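Side-chain contacts in putative isomerase (Streptomyces coelicolor A3, PDB 2OQH), which belongs to the mandelate racemase/muconate lactonizing enzyme family of the enolase superfamily and may dehydrate D-glucarate to 5-dehydro-4-deoxy-D-glucarate: residues A[114-117]-A[118-122]; A[132-135]-A[136-140]; A[257-261]-A[262-266]. All coordinates share one frame; numbering follows the deposited sequence.

The three contacts are local turns strung along one chain and do not touch: the centres of contacts 1 and 2 lie about 37 Å apart, and the centre of contact 3 lies about 31 Å from each. The closest pair is contacts 2 and 3, with about 15 Å between nearest atoms. Contact 1 belongs to the N-terminal, enolase-type part of the chain, on the short helix 116-119. The other two belong to the barrel: contact 2 at the C-terminal end of strand 127-134, contact 3 where helix 252-260 leads into strand 266-269. In enolase-superfamily barrels the active site lies at the C-terminal ends of the strands, so contact 2 is on that face and contact 3 on the other.

Contact 1: residues A[114-117]-A[118-122]; sequences QSVT and DLLGG
D118 and S115 meet at the start of the short helix 116-119, with S115 as its N-cap: D118 N gives its hydrogen to S115 OG at 3.1 Å. A chi1 of 60°, between the backbone N and the carbonyl carbon, brings this hydroxyl over the first turn. The D118 side chain passes over the cap, CB 3.4 Å and OD2 3.6 Å from S115 OG. A water accepts from S115 N and donates to D118 OD2 at 2.7 Å, tying the carboxylate to the start of the turn. An alanine in place of S115 removes the capping oxygen, which would probably leave the first turn less firmly held at D118 N. On the inner side V116 CG1 lies alongside L120 CD1 at 3.7 Å, and both side chains also pack on W105 of helix 85-112. T117 closes the far end and turns its side chain against A311 and S314 of helix 303-315. Its CG2, set opposite the backbone N, sits 3.9 Å from G122 C. T117 O is gripped twice, from opposite faces of its plane: L120 N comes from well above it at 3.1 Å, G122 N at 2.9 Å with a tilt of 29°.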
loop_
_atom_site.group_PDB
_atom_site.type_symbol
_atom_site.label_atom_id
_atom_site.label_comp_id
_atom_site.label_asym_id
_atom_site.label_seq_id
_atom_site.Cartn_x
_atom_site.Cartn_y
_atom_site.Cartn_z
ATOM N N GLN A 114 14.196 7.727 -18.701
ATOM C CA GLN A 114 13.706 6.365 -18.518
ATOM C C GLN A 114 12.589 6.287 -17.482
ATOM O O GLN A 114 12.534 7.083 -16.548
ATOM C CB GLN A 114 14.855 5.455 -18.076
ATOM C CG GLN A 114 16.017 5.398 -19.052
ATOM C CD GLN A 114 15.680 4.662 -20.339
ATOM O OE1 GLN A 114 16.461 4.675 -21.288
ATOM N NE2 GLN A 114 14.528 4.010 -20.373
ATOM N N SER A 115 11.697 5.320 -17.654
ATOM C CA SER A 115 10.601 5.129 -16.714
ATOM C C SER A 115 11.193 4.544 -15.439
ATOM O O SER A 115 12.200 3.837 -15.496
ATOM C CB SER A 115 9.586 4.147 -17.282
ATOM O OG SER A 115 10.192 2.887 -17.526
ATOM N N VAL A 116 10.588 4.834 -14.293
ATOM C CA VAL A 116 11.097 4.278 -13.051
ATOM C C VAL A 116 11.059 2.755 -13.163
ATOM O O VAL A 116 11.908 2.063 -12.608
ATOM C CB VAL A 116 10.267 4.726 -11.838
ATOM C CG1 VAL A 116 10.669 3.916 -10.610
ATOM C CG2 VAL A 116 10.498 6.208 -11.578
ATOM N N THR A 117 10.079 2.244 -13.900
ATOM C CA THR A 117 9.942 0.805 -14.098
ATOM C C THR A 117 11.195 0.219 -14.739
ATOM O O THR A 117 11.702 -0.820 -14.304
ATOM C CB THR A 117 8.746 0.483 -14.997
ATOM O OG1 THR A 117 7.548 0.981 -14.388
ATOM C CG2 THR A 117 8.632 -1.021 -15.213
ATOM N N ASP A 118 11.693 0.883 -15.781
ATOM C CA ASP A 118 12.893 0.415 -16.465
ATOM C C ASP A 118 14.143 0.563 -15.603
ATOM O O ASP A 118 15.149 -0.095 -15.848
ATOM C CB ASP A 118 13.099 1.162 -17.789
ATOM C CG ASP A 118 12.318 0.545 -18.938
ATOM O OD1 ASP A 118 11.881 -0.622 -18.805
ATOM O OD2 ASP A 118 12.155 1.219 -19.982
ATOM N N LEU A 119 14.094 1.431 -14.601
ATOM C CA LEU A 119 15.249 1.591 -13.734
ATOM C C LEU A 119 15.198 0.550 -12.607
ATOM O O LEU A 119 16.163 0.376 -11.867
ATOM C CB LEU A 119 15.297 3.014 -13.168
ATOM C CG LEU A 119 15.554 4.111 -14.221
ATOM C CD1 LEU A 119 15.521 5.488 -13.573
ATOM C CD2 LEU A 119 16.897 3.871 -14.904
ATOM N N LEU A 120 14.071 -0.150 -12.502
ATOM C CA LEU A 120 13.886 -1.177 -11.475
ATOM C C LEU A 120 13.955 -2.605 -12.028
ATOM O O LEU A 120 13.611 -3.559 -11.333
ATOM C CB LEU A 120 12.543 -0.976 -10.765
ATOM C CG LEU A 120 12.323 0.340 -10.009
ATOM C CD1 LEU A 120 10.884 0.407 -9.511
ATOM C CD2 LEU A 120 13.298 0.448 -8.851
ATOM N N GLY A 121 14.395 -2.754 -13.271
ATOM C CA GLY A 121 14.495 -4.075 -13.864
ATOM C C GLY A 121 13.588 -4.310 -15.058
ATOM O O GLY A 121 13.640 -5.364 -15.689
ATOM N N GLY A 122 12.751 -3.330 -15.379
ATOM C CA GLY A 122 11.868 -3.492 -16.515
ATOM C C GLY A 122 10.591 -4.233 -16.176
ATOM O O GLY A 122 10.517 -4.984 -15.202
HETATM O O HOH W 1 12.058 3.869 -20.046
#

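Contact 2: residues A[132-135]-A[136-140]; sequences ALIT and RADAP
From the extended T135 the chain folds straight into a 3-10 turn, 136-138, which carries D138 N back to within 2.9 Å of T135 O in a hydrogen bond, although the modelled place of that nitrogen is less certain. D138 points its side chain back along the chain it has just left. With chi1 at -72°, CG lies beside the backbone N, and OD2 reaches T135 N at 3.1 Å. The bond is nearly straight at the hydrogen (164°), but the donor meets the oxygen from above the carboxylate plane, 44° out of it. The same OD2 rests against the strand, 3.5 Å from I134 CA. T135 and D138 therefore hold each other through backbone and side chain, with T135 N and O both engaged by one residue. This turn follows strand 127-134 of the TIM barrel and begins the loop to helix 147-162, a beta-to-alpha connection at the C-terminal end of the strand. Upstream, I134 packs on V167 and L169 of the parallel strand 166-170, while D138 also touches H154 of the helix that follows. The T135 hydroxyl lies over the turn and accepts weakly from A137 N at 3.0 Å, a marginal ST turn. A137 CB is packed tightly against T135 OG1, 3.1 Å away. R136 turns outward from this knot: its chain is extended from CG to NE and carries the guanidinium group to D174 and D178, with NH2 in a salt bridge to each.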
loop_
_atom_site.group_PDB
_atom_site.type_symbol
_atom_site.label_atom_id
_atom_site.label_comp_id
_atom_site.label_asym_id
_atom_site.label_seq_id
_atom_site.Cartn_x
_atom_site.Cartn_y
_atom_site.Cartn_z
ATOM N N ALA A 132 -11.125 -5.107 -4.040
ATOM C CA ALA A 132 -12.287 -4.350 -3.597
ATOM C C ALA A 132 -12.466 -4.555 -2.097
ATOM O O ALA A 132 -12.545 -5.688 -1.632
ATOM C CB ALA A 132 -13.534 -4.830 -4.338
ATOM N N LEU A 133 -12.529 -3.465 -1.340
ATOM C CA LEU A 133 -12.709 -3.571 0.103
ATOM C C LEU A 133 -14.162 -3.403 0.506
ATOM O O LEU A 133 -14.828 -2.461 0.070
ATOM C CB LEU A 133 -11.889 -2.506 0.842
ATOM C CG LEU A 133 -12.181 -2.394 2.352
ATOM C CD1 LEU A 133 -11.650 -3.623 3.093
ATOM C CD2 LEU A 133 -11.538 -1.135 2.910
ATOM N N ILE A 134 -14.662 -4.313 1.333
ATOM C CA ILE A 134 -16.030 -4.181 1.813
ATOM C C ILE A 134 -16.006 -4.122 3.336
ATOM O O ILE A 134 -15.298 -4.893 3.989
ATOM C CB ILE A 134 -16.938 -5.351 1.364
ATOM C CG1 ILE A 134 -16.364 -6.685 1.836
ATOM C CG2 ILE A 134 -17.095 -5.342 -0.142
ATOM C CD1 ILE A 134 -17.294 -7.864 1.544
ATOM N N THR A 135 -16.767 -3.190 3.900
ATOM C CA THR A 135 -16.832 -3.043 5.350
ATOM C C THR A 135 -18.299 -3.098 5.750
ATOM O O THR A 135 -19.183 -2.960 4.902
ATOM C CB THR A 135 -16.263 -1.687 5.819
ATOM O OG1 THR A 135 -17.229 -0.660 5.571
ATOM C CG2 THR A 135 -14.984 -1.349 5.067
ATOM N N ARG A 136 -18.561 -3.301 7.037
ATOM C CA ARG A 136 -19.937 -3.360 7.510
ATOM C C ARG A 136 -20.624 -2.024 7.250
ATOM O O ARG A 136 -21.856 -1.945 7.189
ATOM C CB ARG A 136 -19.976 -3.686 9.002
ATOM C CG ARG A 136 -19.435 -5.066 9.318
ATOM C CD ARG A 136 -19.667 -5.447 10.765
ATOM N NE ARG A 136 -19.221 -6.814 11.017
ATOM C CZ ARG A 136 -19.579 -7.536 12.071
ATOM N NH1 ARG A 136 -20.395 -7.024 12.982
ATOM N NH2 ARG A 136 -19.124 -8.771 12.212
ATOM N N ALA A 137 -19.824 -0.978 7.082
ATOM C CA ALA A 137 -20.362 0.348 6.821
ATOM C C ALA A 137 -21.080 0.392 5.483
ATOM O O ALA A 137 -21.666 1.417 5.134
ATOM C CB ALA A 137 -19.245 1.386 6.840
ATOM N N ASP A 138 -21.029 -0.704 4.725
ATOM C CA ASP A 138 -21.699 -0.749 3.425
ATOM C C ASP A 138 -23.137 -1.244 3.547
ATOM O O ASP A 138 -23.892 -1.208 2.581
ATOM C CB ASP A 138 -20.943 -1.652 2.439
ATOM C CG ASP A 138 -19.638 -1.037 1.960
ATOM O OD1 ASP A 138 -19.620 0.184 1.697
ATOM O OD2 ASP A 138 -18.635 -1.775 1.824
ATOM N N ALA A 139 -23.507 -1.718 4.732
ATOM C CA ALA A 139 -24.858 -2.211 4.976
ATOM C C ALA A 139 -25.412 -1.557 6.237
ATOM O O ALA A 139 -25.690 -2.231 7.224
ATOM C CB ALA A 139 -24.839 -3.721 5.136
ATOM N N PRO A 140 -25.575 -0.226 6.214
ATOM C CA PRO A 140 -26.090 0.544 7.349
ATOM C C PRO A 140 -27.395 0.016 7.944
ATOM O O PRO A 140 -27.525 -0.090 9.163
ATOM C CB PRO A 140 -26.242 1.949 6.767
ATOM C CG PRO A 140 -25.115 2.010 5.780
ATOM C CD PRO A 140 -25.261 0.674 5.087
#

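Contact 3: residues A[257-261]-A[262-266]; sequences PAMRL and NAVDV
A263 and A258 mark the two ends of a Schellman motif that terminates helix 252-260. A263 N bonds A258 O at 3.0 Å, almost straight at the hydrogen (175°) and in the carbonyl plane. One step inward, N262 N bonds M259 O at 3.1 Å, here from well above the plane of that carbonyl. The reversal depends on N262, whose positive phi of 50° makes it left-handed, a conformation asparagine tolerates better than most residues other than glycine. Inside the turn the methyls A258 CB and A263 CB face each other at 4.4 Å, a small apolar pairing beneath the motif, and A263 also packs on I229 and A233 of helix 228-238. M259, a selenomethionine, leaves the backbone pointing away from residues 262-266, but bends at chi2 (-62°) and again at chi3 swing its end round towards V264, and it also touches F290 and L292. The two side chains cross at about a right angle. The loop then leads into strand 266-269 of the barrel, after D265 has bound K236 and L243 N through its carboxylate. V264 sets CG2 between its backbone N and carbonyl carbon, and this methyl meets M259 CE at 3.8 Å.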
loop_
_atom_site.group_PDB
_atom_site.type_symbol
_atom_site.label_atom_id
_atom_site.label_comp_id
_atom_site.label_asym_id
_atom_site.label_seq_id
_atom_site.Cartn_x
_atom_site.Cartn_y
_atom_site.Cartn_z
ATOM N N PRO A 257 13.433 -12.453 12.875
ATOM C CA PRO A 257 12.655 -13.053 13.963
ATOM C C PRO A 257 11.365 -13.718 13.452
ATOM O O PRO A 257 11.030 -14.825 13.863
ATOM C CB PRO A 257 12.376 -11.865 14.878
ATOM C CG PRO A 257 13.582 -11.001 14.672
ATOM C CD PRO A 257 13.747 -11.045 13.176
ATOM N N ALA A 258 10.651 -13.046 12.552
ATOM C CA ALA A 258 9.411 -13.598 12.011
ATOM C C ALA A 258 9.653 -14.921 11.280
ATOM O O ALA A 258 8.833 -15.836 11.349
ATOM C CB ALA A 258 8.754 -12.597 11.062
HETATM N N MSE A 259 10.770 -15.016 10.573
HETATM C CA MSE A 259 11.078 -16.242 9.851
HETATM C C MSE A 259 11.445 -17.356 10.823
HETATM O O MSE A 259 10.964 -18.474 10.696
HETATM C CB MSE A 259 12.229 -16.018 8.867
HETATM C CG MSE A 259 11.919 -15.016 7.771
HETATM SE SE MSE A 259 10.458 -15.617 6.659
HETATM C CE MSE A 259 8.982 -14.721 7.555
ATOM N N ARG A 260 12.289 -17.056 11.804
ATOM C CA ARG A 260 12.685 -18.092 12.755
ATOM C C ARG A 260 11.512 -18.606 13.579
ATOM O O ARG A 260 11.510 -19.759 14.011
ATOM C CB ARG A 260 13.782 -17.587 13.688
ATOM C CG ARG A 260 15.139 -17.480 13.037
ATOM C CD ARG A 260 16.230 -17.311 14.084
ATOM N NE ARG A 260 17.519 -17.009 13.472
ATOM C CZ ARG A 260 18.221 -17.853 12.721
ATOM N NH1 ARG A 260 17.772 -19.080 12.482
ATOM N NH2 ARG A 260 19.364 -17.452 12.185
ATOM N N LEU A 261 10.517 -17.754 13.800
ATOM C CA LEU A 261 9.346 -18.145 14.576
ATOM C C LEU A 261 8.187 -18.613 13.698
ATOM O O LEU A 261 7.114 -18.925 14.208
ATOM C CB LEU A 261 8.886 -16.984 15.467
ATOM C CG LEU A 261 9.890 -16.518 16.531
ATOM C CD1 LEU A 261 9.288 -15.377 17.327
ATOM C CD2 LEU A 261 10.255 -17.664 17.455
ATOM N N ASN A 262 8.410 -18.654 12.383
ATOM C CA ASN A 262 7.391 -19.092 11.423
ATOM C C ASN A 262 6.062 -18.386 11.642
ATOM O O ASN A 262 5.016 -19.028 11.726
ATOM C CB ASN A 262 7.184 -20.602 11.540
ATOM C CG ASN A 262 8.425 -21.378 11.176
ATOM O OD1 ASN A 262 8.881 -21.336 10.040
ATOM N ND2 ASN A 262 8.984 -22.083 12.144
ATOM N N ALA A 263 6.113 -17.063 11.704
ATOM C CA ALA A 263 4.931 -16.246 11.960
ATOM C C ALA A 263 4.026 -15.909 10.781
ATOM O O ALA A 263 2.844 -15.649 10.990
ATOM C CB ALA A 263 5.355 -14.951 12.650
ATOM N N VAL A 264 4.554 -15.902 9.559
ATOM C CA VAL A 264 3.736 -15.534 8.406
ATOM C C VAL A 264 4.022 -16.304 7.114
ATOM O O VAL A 264 5.097 -16.876 6.941
ATOM C CB VAL A 264 3.883 -14.029 8.097
ATOM C CG1 VAL A 264 3.547 -13.192 9.342
ATOM C CG2 VAL A 264 5.300 -13.735 7.636
ATOM N N ASP A 265 3.050 -16.294 6.205
ATOM C CA ASP A 265 3.173 -16.974 4.914
ATOM C C ASP A 265 3.202 -15.965 3.770
ATOM O O ASP A 265 3.701 -16.251 2.682
ATOM C CB ASP A 265 1.988 -17.919 4.691
ATOM C CG ASP A 265 1.848 -18.951 5.790
ATOM O OD1 ASP A 265 2.774 -19.779 5.940
ATOM O OD2 ASP A 265 0.814 -18.934 6.501
ATOM N N VAL A 266 2.642 -14.790 4.026
ATOM C CA VAL A 266 2.577 -13.732 3.031
ATOM C C VAL A 266 2.850 -12.386 3.687
ATOM O O VAL A 266 2.307 -12.091 4.753
ATOM C CB VAL A 266 1.169 -13.678 2.376
ATOM C CG1 VAL A 266 1.118 -12.578 1.318
ATOM C CG2 VAL A 266 0.824 -15.032 1.764
#